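Local coordinates for protein probable alginate O-acetylase AlgJ (Pseudomonas putida, PDB 4O8V) that probably transfers acetyl groups to the O-2 and O-3 positions of mannuronate residues in alginate, working with partner proteins at the bacterial inner membrane, at residues H89-A92 / R93-N96; A136-V139 / S140-S143; N226-G229 / A230-A234; L251-L254 / K255-S259. All blocks are in the same frame, centred on the assembly; numbering follows the deposited sequence.

Interaction 1 of 4, residues H89-A92 / R93-N96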
loop_
_atom_site.group_PDB
_atom_site.type_symbol
_atom_site.label_atom_id
_atom_site.label_comp_id
_atom_site.label_asym_id
_atom_site.label_seq_id
_atom_site.Cartn_x
_atom_site.Cartn_y
_atom_site.Cartn_z
ATOM N N HIS A 89 -0.228 -5.447 12.424
ATOM C CA HIS A 89 1.099 -5.141 12.937
ATOM C C HIS A 89 1.572 -6.166 13.971
ATOM O O HIS A 89 2.715 -6.605 13.927
ATOM C CB HIS A 89 1.141 -3.742 13.536
ATOM C CG HIS A 89 1.487 -2.691 12.538
ATOM N ND1 HIS A 89 2.779 -2.492 12.093
ATOM C CD2 HIS A 89 0.709 -1.805 11.866
ATOM C CE1 HIS A 89 2.786 -1.503 11.215
ATOM N NE2 HIS A 89 1.543 -1.073 11.054
ATOM N N ALA A 90 0.688 -6.554 14.885
ATOM C CA ALA A 90 1.043 -7.514 15.910
ATOM C C ALA A 90 1.425 -8.859 15.290
ATOM O O ALA A 90 2.393 -9.497 15.724
ATOM C CB ALA A 90 -0.102 -7.694 16.899
ATOM N N GLN A 91 0.661 -9.300 14.292
ATOM C CA GLN A 91 0.940 -10.607 13.660
ATOM C C GLN A 91 2.203 -10.563 12.798
ATOM O O GLN A 91 2.964 -11.542 12.723
ATOM C CB GLN A 91 -0.245 -11.066 12.807
ATOM C CG GLN A 91 -1.437 -11.520 13.606
ATOM C CD GLN A 91 -1.325 -12.964 14.012
ATOM O OE1 GLN A 91 -0.349 -13.650 13.680
ATOM N NE2 GLN A 91 -2.332 -13.449 14.725
ATOM N N ALA A 92 2.428 -9.425 12.156
ATOM C CA ALA A 92 3.646 -9.227 11.388
ATOM C C ALA A 92 4.850 -9.323 12.302
ATOM O O ALA A 92 5.858 -9.895 11.926
ATOM C CB ALA A 92 3.628 -7.887 10.679
ATOM N N ARG A 93 4.742 -8.755 13.500
ATOM C CA ARG A 93 5.813 -8.816 14.486
ATOM C C ARG A 93 6.059 -10.259 14.941
ATOM O O ARG A 93 7.200 -10.709 15.023
ATOM C CB ARG A 93 5.481 -7.915 15.689
ATOM C CG ARG A 93 6.675 -7.174 16.277
ATOM C CD ARG A 93 6.209 -6.000 17.151
ATOM N NE ARG A 93 5.298 -5.107 16.428
ATOM C CZ ARG A 93 4.699 -4.043 16.959
ATOM N NH1 ARG A 93 4.905 -3.726 18.232
ATOM N NH2 ARG A 93 3.889 -3.298 16.216
ATOM N N GLN A 94 4.979 -10.980 15.224
ATOM C CA GLN A 94 5.044 -12.394 15.597
ATOM C C GLN A 94 5.817 -13.205 14.536
ATOM O O GLN A 94 6.567 -14.130 14.861
ATOM C CB GLN A 94 3.612 -12.932 15.791
ATOM C CG GLN A 94 3.465 -14.406 16.209
ATOM C CD GLN A 94 2.025 -14.760 16.636
ATOM O OE1 GLN A 94 1.193 -13.874 16.865
ATOM N NE2 GLN A 94 1.739 -16.057 16.752
ATOM N N ALA A 95 5.648 -12.817 13.275
ATOM C CA ALA A 95 6.257 -13.491 12.131
ATOM C C ALA A 95 7.671 -12.999 11.816
ATOM O O ALA A 95 8.255 -13.408 10.808
ATOM C CB ALA A 95 5.370 -13.315 10.902
ATOM N N ASN A 96 8.208 -12.120 12.660
ATOM C CA ASN A 96 9.507 -11.483 12.411
ATOM C C ASN A 96 9.546 -10.708 11.101
ATOM O O ASN A 96 10.569 -10.683 10.415
ATOM C CB ASN A 96 10.635 -12.524 12.423
ATOM C CG ASN A 96 10.587 -13.405 13.643
ATOM O OD1 ASN A 96 10.015 -14.507 13.615
ATOM N ND2 ASN A 96 11.167 -12.920 14.743
HETATM O O HOH W 1 4.620 -4.434 13.263
#
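The last turn of helix 84-94, closed by a Schellman motif, brings His89 and Arg93 together on one flank and Gln91 and Gln94 on another. Arg93 N donates to His89 O at 3.0 Å, the usual helical bond. The same His89 oxygen accepts a second donor, water 1. This water also lies in the plane of the imidazole at its edge, 2.9 Å from His89 ND1, and it accepts from Arg93 NH2 at 3.2 Å. One water thus ties the ring, the backbone and the guanidinium. The arginine chain is bent at chi3 (-54°), which folds its end back along the helix, and NH2 comes to 3.9 Å from His89 CB. The Schellman motif forms where the helix ends: Asn96 takes a positive phi (58°), and Asn96 N donates to Arg93 O. Ala95 N donates to Gln91 O at 3.0 Å and more weakly to Ala92 O. Beyond this end, Arg300 bonds to Ala95 O and to Asn96 OD1, and Arg46 of helix 31-51 bonds to Asn96 O. Gln91 and Gln94 run side by side and point the same way, their amide planes 19° apart. Their OE1 atoms approach to 3.5 Å, as two acceptors that cannot bond to each other. Gln91 also packs on Leu39 of helix 31-51. With an alanine here, the packing on Leu39 and the contact with the Gln94 amide alongside would probably be lost. Ala95 meets the same neighbouring helix through Arg43.

Interaction 2 of 4, residues A136-V139 / S140-S143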
loop_
_atom_site.group_PDB
_atom_site.type_symbol
_atom_site.label_atom_id
_atom_site.label_comp_id
_atom_site.label_asym_id
_atom_site.label_seq_id
_atom_site.Cartn_x
_atom_site.Cartn_y
_atom_site.Cartn_z
ATOM N N ALA A 136 11.624 5.456 4.948
ATOM C CA ALA A 136 13.041 5.769 4.815
ATOM C C ALA A 136 13.737 5.955 6.170
ATOM O O ALA A 136 14.890 5.564 6.320
ATOM C CB ALA A 136 13.238 7.010 3.956
ATOM N N GLU A 137 13.045 6.558 7.139
ATOM C CA GLU A 137 13.600 6.695 8.484
ATOM C C GLU A 137 13.900 5.316 9.059
ATOM O O GLU A 137 14.987 5.076 9.607
ATOM C CB GLU A 137 12.650 7.451 9.418
ATOM C CG GLU A 137 13.277 7.765 10.776
ATOM C CD GLU A 137 12.303 8.372 11.783
ATOM O OE1 GLU A 137 11.236 8.879 11.379
ATOM O OE2 GLU A 137 12.612 8.328 12.995
ATOM N N ALA A 138 12.936 4.413 8.920
ATOM C CA ALA A 138 13.070 3.070 9.455
ATOM C C ALA A 138 14.211 2.325 8.760
ATOM O O ALA A 138 15.023 1.684 9.421
ATOM C CB ALA A 138 11.769 2.313 9.317
ATOM N N VAL A 139 14.279 2.433 7.437
ATOM C CA VAL A 139 15.362 1.816 6.676
ATOM C C VAL A 139 16.729 2.322 7.139
ATOM O O VAL A 139 17.658 1.523 7.338
ATOM C CB VAL A 139 15.183 2.056 5.155
ATOM C CG1 VAL A 139 16.476 1.748 4.374
ATOM C CG2 VAL A 139 14.027 1.227 4.621
ATOM N N SER A 140 16.859 3.637 7.337
ATOM C CA SER A 140 18.098 4.215 7.832
ATOM C C SER A 140 18.406 3.730 9.247
ATOM O O SER A 140 19.545 3.405 9.564
ATOM C CB SER A 140 18.027 5.751 7.796
ATOM O OG SER A 140 19.112 6.335 8.464
ATOM N N ARG A 141 17.384 3.668 10.091
ATOM C CA ARG A 141 17.562 3.287 11.490
ATOM C C ARG A 141 18.124 1.867 11.617
ATOM O O ARG A 141 18.935 1.602 12.500
ATOM C CB ARG A 141 16.226 3.393 12.238
ATOM C CG ARG A 141 16.292 3.984 13.633
ATOM C CD ARG A 141 14.974 4.694 13.966
ATOM N NE ARG A 141 13.826 3.904 13.525
ATOM C CZ ARG A 141 12.668 4.418 13.111
ATOM N NH1 ARG A 141 12.493 5.731 13.087
ATOM N NH2 ARG A 141 11.681 3.621 12.719
ATOM N N GLN A 142 17.684 0.975 10.729
ATOM C CA GLN A 142 18.110 -0.438 10.723
ATOM C C GLN A 142 19.320 -0.723 9.834
ATOM O O GLN A 142 19.743 -1.876 9.715
ATOM C CB GLN A 142 16.961 -1.339 10.261
ATOM C CG GLN A 142 15.693 -1.181 11.066
ATOM C CD GLN A 142 15.895 -1.576 12.499
ATOM O OE1 GLN A 142 16.719 -2.445 12.804
ATOM N NE2 GLN A 142 15.162 -0.931 13.400
ATOM N N SER A 143 19.855 0.314 9.200
ATOM C CA SER A 143 21.009 0.179 8.310
ATOM C C SER A 143 20.800 -0.871 7.221
ATOM O O SER A 143 21.686 -1.689 6.979
ATOM C CB SER A 143 22.273 -0.171 9.122
ATOM O OG SER A 143 22.453 0.708 10.222
#
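Glu137 OE2, in one of two deposited conformers, forms a salt bridge of 2.6 Å with Arg141 NH1, one turn on near the end of helix 125-141. The carboxylate oxygen lies in the guanidinium plane, at its edge. The two planes are 74° apart, so the groups do not meet as a flat pair. Glu137 is extended, with CG opposite the backbone N (chi1 -173°), and this holds its carboxylate out from the helix, where the returning Arg141 meets it. Arg141 bends at chi3 (43°) and folds back over the preceding turn. One guanidinium face then rests above Ala138 CA, while NH2 comes to 3.6 Å from Ala138 CB. The backbone joins the same two residues, because Arg141 N donates to Glu137 O at 2.8 Å. Gln142 N bonds to Ala138 O at 3.0 Å. Away from the charged pair, Ala138 packs on Phe98 and Pro100, and Val139 on Leu144 and on Leu235 of helix 227-235. Ser143 takes a positive phi, and Ser143 N donates to Ser140 O at 3.1 Å. The arrangement is an i to i+4 salt bridge on the last turn of a helix that ends in a Schellman motif.

Interaction 3 of 4, residues N226-G229 / A230-A234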
loop_
_atom_site.group_PDB
_atom_site.type_symbol
_atom_site.label_atom_id
_atom_site.label_comp_id
_atom_site.label_asym_id
_atom_site.label_seq_id
_atom_site.Cartn_x
_atom_site.Cartn_y
_atom_site.Cartn_z
ATOM N N ASN A 226 2.749 9.346 -6.896
ATOM C CA ASN A 226 4.215 9.490 -6.914
ATOM C C ASN A 226 4.906 8.778 -5.753
ATOM O O ASN A 226 5.901 9.282 -5.221
ATOM C CB ASN A 226 4.626 10.980 -6.903
ATOM C CG ASN A 226 6.059 11.201 -7.414
ATOM O OD1 ASN A 226 6.473 10.599 -8.404
ATOM N ND2 ASN A 226 6.828 12.032 -6.712
ATOM N N PHE A 227 4.386 7.620 -5.340
ATOM C CA PHE A 227 4.991 6.906 -4.220
ATOM C C PHE A 227 6.399 6.410 -4.574
ATOM O O PHE A 227 7.310 6.482 -3.734
ATOM C CB PHE A 227 4.106 5.744 -3.783
ATOM C CG PHE A 227 4.562 5.058 -2.520
ATOM C CD1 PHE A 227 4.943 5.789 -1.407
ATOM C CD2 PHE A 227 4.594 3.660 -2.452
ATOM C CE1 PHE A 227 5.336 5.149 -0.246
ATOM C CE2 PHE A 227 4.976 3.017 -1.288
ATOM C CZ PHE A 227 5.358 3.754 -0.190
ATOM N N LEU A 228 6.580 5.915 -5.800
ATOM C CA LEU A 228 7.923 5.510 -6.239
ATOM C C LEU A 228 8.932 6.657 -6.112
ATOM O O LEU A 228 10.036 6.491 -5.580
ATOM C CB LEU A 228 7.904 5.020 -7.691
ATOM C CG LEU A 228 9.252 4.530 -8.225
ATOM C CD1 LEU A 228 9.691 3.333 -7.425
ATOM C CD2 LEU A 228 9.098 4.168 -9.675
ATOM N N GLY A 229 8.554 7.819 -6.635
ATOM C CA GLY A 229 9.459 8.956 -6.623
ATOM C C GLY A 229 9.734 9.380 -5.191
ATOM O O GLY A 229 10.872 9.717 -4.846
ATOM N N ALA A 230 8.690 9.358 -4.364
ATOM C CA ALA A 230 8.826 9.799 -2.974
ATOM C C ALA A 230 9.818 8.884 -2.231
ATOM O O ALA A 230 10.638 9.345 -1.436
ATOM C CB ALA A 230 7.474 9.819 -2.282
ATOM N N LEU A 231 9.758 7.591 -2.528
ATOM C CA LEU A 231 10.694 6.616 -1.973
ATOM C C LEU A 231 12.133 6.842 -2.455
ATOM O O LEU A 231 13.058 6.829 -1.651
ATOM C CB LEU A 231 10.260 5.180 -2.332
ATOM C CG LEU A 231 9.132 4.572 -1.503
ATOM C CD1 LEU A 231 8.645 3.236 -2.101
ATOM C CD2 LEU A 231 9.604 4.427 -0.041
ATOM N N GLN A 232 12.316 7.016 -3.763
ATOM C CA GLN A 232 13.633 7.322 -4.323
ATOM C C GLN A 232 14.244 8.521 -3.621
ATOM O O GLN A 232 15.376 8.469 -3.142
ATOM C CB GLN A 232 13.544 7.601 -5.823
ATOM C CG GLN A 232 13.229 6.381 -6.675
ATOM C CD GLN A 232 12.892 6.759 -8.102
ATOM O OE1 GLN A 232 12.336 7.825 -8.357
ATOM N NE2 GLN A 232 13.211 5.879 -9.040
ATOM N N GLN A 233 13.473 9.602 -3.537
ATOM C CA GLN A 233 13.952 10.803 -2.879
ATOM C C GLN A 233 14.257 10.600 -1.396
ATOM O O GLN A 233 15.295 11.040 -0.913
ATOM C CB GLN A 233 12.948 11.933 -3.044
ATOM C CG GLN A 233 13.442 13.233 -2.419
ATOM C CD GLN A 233 12.722 14.424 -2.967
ATOM O OE1 GLN A 233 12.843 14.739 -4.149
ATOM N NE2 GLN A 233 11.952 15.096 -2.118
ATOM N N ALA A 234 13.367 9.926 -0.672
ATOM C CA ALA A 234 13.555 9.792 0.770
ATOM C C ALA A 234 14.710 8.832 1.080
ATOM O O ALA A 234 15.534 9.101 1.967
ATOM C CB ALA A 234 12.251 9.332 1.440
#
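Leu231 lays its CD1 over one face of the Phe227 ring, 3.9 Å from the ring centroid and 19° off the ring normal. This is a CH-pi contact. The methyl sits toward the rim of the ring, 3.8 Å from Phe227 CE2, and Leu231 CG comes near CE1. The chi1 of Phe227 (-173°) sets CG beside its own carbonyl carbon and turns the ring outward at the flank of the helix, where Leu231 leans back over it. Leu231 N donates to Phe227 O at 2.9 Å. On another flank, Gln232 CG lies 3.4 Å from Leu228 O, and Gln232 OE1 lies 3.5 Å from Gly229 CA. This is the first part of helix 227-235, with Asn226 at the N-cap position. Asn226 makes no capping bond with its side chain, and its ND2 bonds instead to Thr191 OG1. Its carbonyl starts the helical bonding, with Ala230 N donating to Asn226 O at 2.9 Å. The helix packs against helix 125-141 and against strands 212-215 and 239-241 of the parallel sheet. Phe227 and Leu231 both touch Leu214 of strand 212-215, and Phe227 also meets Trp123 and Leu135. Shortening the Phe227 side chain to that of an alanine is likely to leave Leu231 CD1 without its aromatic partner and open a gap beside Trp123 and Leu214. Gly229 has little room for a side chain, because a beta carbon there would run into Asn226 OD1. Ala230 and Leu231 rest on Ala132 of helix 125-141, and Leu228 reaches Val239 and Asn241 of strand 239-241.

Interaction 4 of 4, residues L251-L254 / K255-S259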
loop_
_atom_site.group_PDB
_atom_site.type_symbol
_atom_site.label_atom_id
_atom_site.label_comp_id
_atom_site.label_asym_id
_atom_site.label_seq_id
_atom_site.Cartn_x
_atom_site.Cartn_y
_atom_site.Cartn_z
ATOM N N LEU A 251 -0.587 -11.096 -5.150
ATOM C CA LEU A 251 -0.275 -11.623 -6.482
ATOM C C LEU A 251 0.922 -10.924 -7.148
ATOM O O LEU A 251 1.776 -11.592 -7.736
ATOM C CB LEU A 251 -1.509 -11.554 -7.398
ATOM C CG LEU A 251 -2.331 -12.849 -7.516
ATOM C CD1 LEU A 251 -2.656 -13.414 -6.152
ATOM C CD2 LEU A 251 -3.617 -12.625 -8.309
ATOM N N PRO A 252 1.008 -9.583 -7.069
ATOM C CA PRO A 252 2.230 -8.994 -7.619
ATOM C C PRO A 252 3.495 -9.411 -6.874
ATOM O O PRO A 252 4.545 -9.477 -7.519
ATOM C CB PRO A 252 2.000 -7.476 -7.464
ATOM C CG PRO A 252 0.536 -7.320 -7.436
ATOM C CD PRO A 252 0.039 -8.545 -6.675
HETATM N N MSE A 253 3.418 -9.682 -5.571
HETATM C CA MSE A 253 4.610 -10.150 -4.857
HETATM C C MSE A 253 4.989 -11.558 -5.299
HETATM O O MSE A 253 6.172 -11.841 -5.511
HETATM C CB MSE A 253 4.419 -10.123 -3.343
HETATM C CG MSE A 253 5.580 -10.735 -2.580
HETATM SE SE MSE A 253 7.321 -9.851 -2.922
HETATM C CE MSE A 253 6.977 -8.366 -1.764
ATOM N N LEU A 254 4.003 -12.444 -5.459
ATOM C CA LEU A 254 4.340 -13.808 -5.912
ATOM C C LEU A 254 4.923 -13.789 -7.334
ATOM O O LEU A 254 5.873 -14.539 -7.649
ATOM C CB LEU A 254 3.114 -14.719 -5.826
ATOM C CG LEU A 254 2.438 -14.750 -4.447
ATOM C CD1 LEU A 254 1.168 -15.606 -4.489
ATOM C CD2 LEU A 254 3.407 -15.275 -3.398
ATOM N N LYS A 255 4.373 -12.931 -8.187
ATOM C CA LYS A 255 4.909 -12.755 -9.532
ATOM C C LYS A 255 6.361 -12.303 -9.477
ATOM O O LYS A 255 7.221 -12.838 -10.183
ATOM C CB LYS A 255 4.068 -11.749 -10.319
ATOM C CG LYS A 255 4.594 -11.431 -11.706
ATOM C CD LYS A 255 3.524 -10.722 -12.521
ATOM C CE LYS A 255 4.115 -9.954 -13.685
ATOM N NZ LYS A 255 3.044 -9.215 -14.414
ATOM N N TYR A 256 6.634 -11.322 -8.624
ATOM C CA TYR A 256 7.998 -10.818 -8.458
ATOM C C TYR A 256 8.988 -11.919 -8.039
ATOM O O TYR A 256 10.092 -12.020 -8.586
ATOM C CB TYR A 256 8.030 -9.679 -7.424
ATOM C CG TYR A 256 9.433 -9.164 -7.212
ATOM C CD1 TYR A 256 10.129 -8.563 -8.243
ATOM C CD2 TYR A 256 10.060 -9.297 -5.985
ATOM C CE1 TYR A 256 11.416 -8.098 -8.052
ATOM C CE2 TYR A 256 11.343 -8.848 -5.785
ATOM C CZ TYR A 256 12.013 -8.250 -6.807
ATOM O OH TYR A 256 13.292 -7.794 -6.586
ATOM N N LEU A 257 8.595 -12.742 -7.077
ATOM C CA LEU A 257 9.483 -13.810 -6.608
ATOM C C LEU A 257 9.807 -14.816 -7.703
ATOM O O LEU A 257 10.856 -15.442 -7.669
ATOM C CB LEU A 257 8.863 -14.554 -5.424
ATOM C CG LEU A 257 8.659 -13.707 -4.161
ATOM C CD1 LEU A 257 7.921 -14.515 -3.111
ATOM C CD2 LEU A 257 10.005 -13.239 -3.629
ATOM N N GLN A 258 8.903 -14.981 -8.665
ATOM C CA GLN A 258 9.134 -15.920 -9.768
ATOM C C GLN A 258 9.851 -15.272 -10.953
ATOM O O GLN A 258 10.161 -15.947 -11.939
ATOM C CB GLN A 258 7.801 -16.520 -10.234
ATOM C CG GLN A 258 7.095 -17.347 -9.173
ATOM C CD GLN A 258 5.938 -18.167 -9.742
ATOM O OE1 GLN A 258 5.267 -17.752 -10.692
ATOM N NE2 GLN A 258 5.702 -19.337 -9.157
ATOM N N SER A 259 10.119 -13.969 -10.854
ATOM C CA SER A 259 10.649 -13.216 -11.989
ATOM C C SER A 259 12.162 -13.366 -12.179
ATOM O O SER A 259 12.916 -13.585 -11.224
ATOM C CB SER A 259 10.322 -11.726 -11.846
ATOM O OG SER A 259 11.154 -11.118 -10.865
#
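Met253 and Tyr256 make a Met-aromatic contact on helix 250-257, on the flank packed against the parallel sheet. Residue 253 is a selenomethionine. Its SE approaches the ring at the edge, 5.5 Å from the centroid and 76° off the ring normal, and its nearest ring atom is Tyr256 CD2 at 4.1 Å. The Met253 chain bends at chi2 (59°) and chi3 (79°), which brings SE forward toward the next turn, where Leu257 CG lies 4.3 Å from it. Leu257 N donates to Met253 O at 3.0 Å. Tyr256 and Met253 both touch Val215 of strand 212-215. Met253 and Leu257 also meet Val45 of helix 31-51, while Leu254 and Leu257 pack on Trp292 of helix 290-297. In one of its two deposited conformers, Lys255 extends outward to a salt bridge with Glu244. At the far end Ser259 is the N-cap of helix 260-264. Ser259 OG bonds to Phe262 N and itself donates to Tyr256 O at 2.7 Å, in the carbonyl plane and on a lone pair. Ser259 N donates to that same oxygen at 3.0 Å.

In the fold
Each contact lies along one helix of the SGNH hydrolase-like domain or at its end, and the four follow one another along the chain. Interactions 2 and 3 alone touch: Ala136 CB packs 3.6 Å from Ala234 CB, joining helices 125-141 and 227-235. Their centres are 15 Å apart. Interactions 3 and 4 are linked through strand 212-215, which both helices touch, with centres 21 Å apart. Interactions 1 and 4 both meet helix 31-51. Two contacts approach the probable catalytic residues. The Phe227 side chain is about 9 Å from that of His122, and the Pro252 side chain is about 9 Å from that of Ser218. Interactions 1 and 2 lie away from that site.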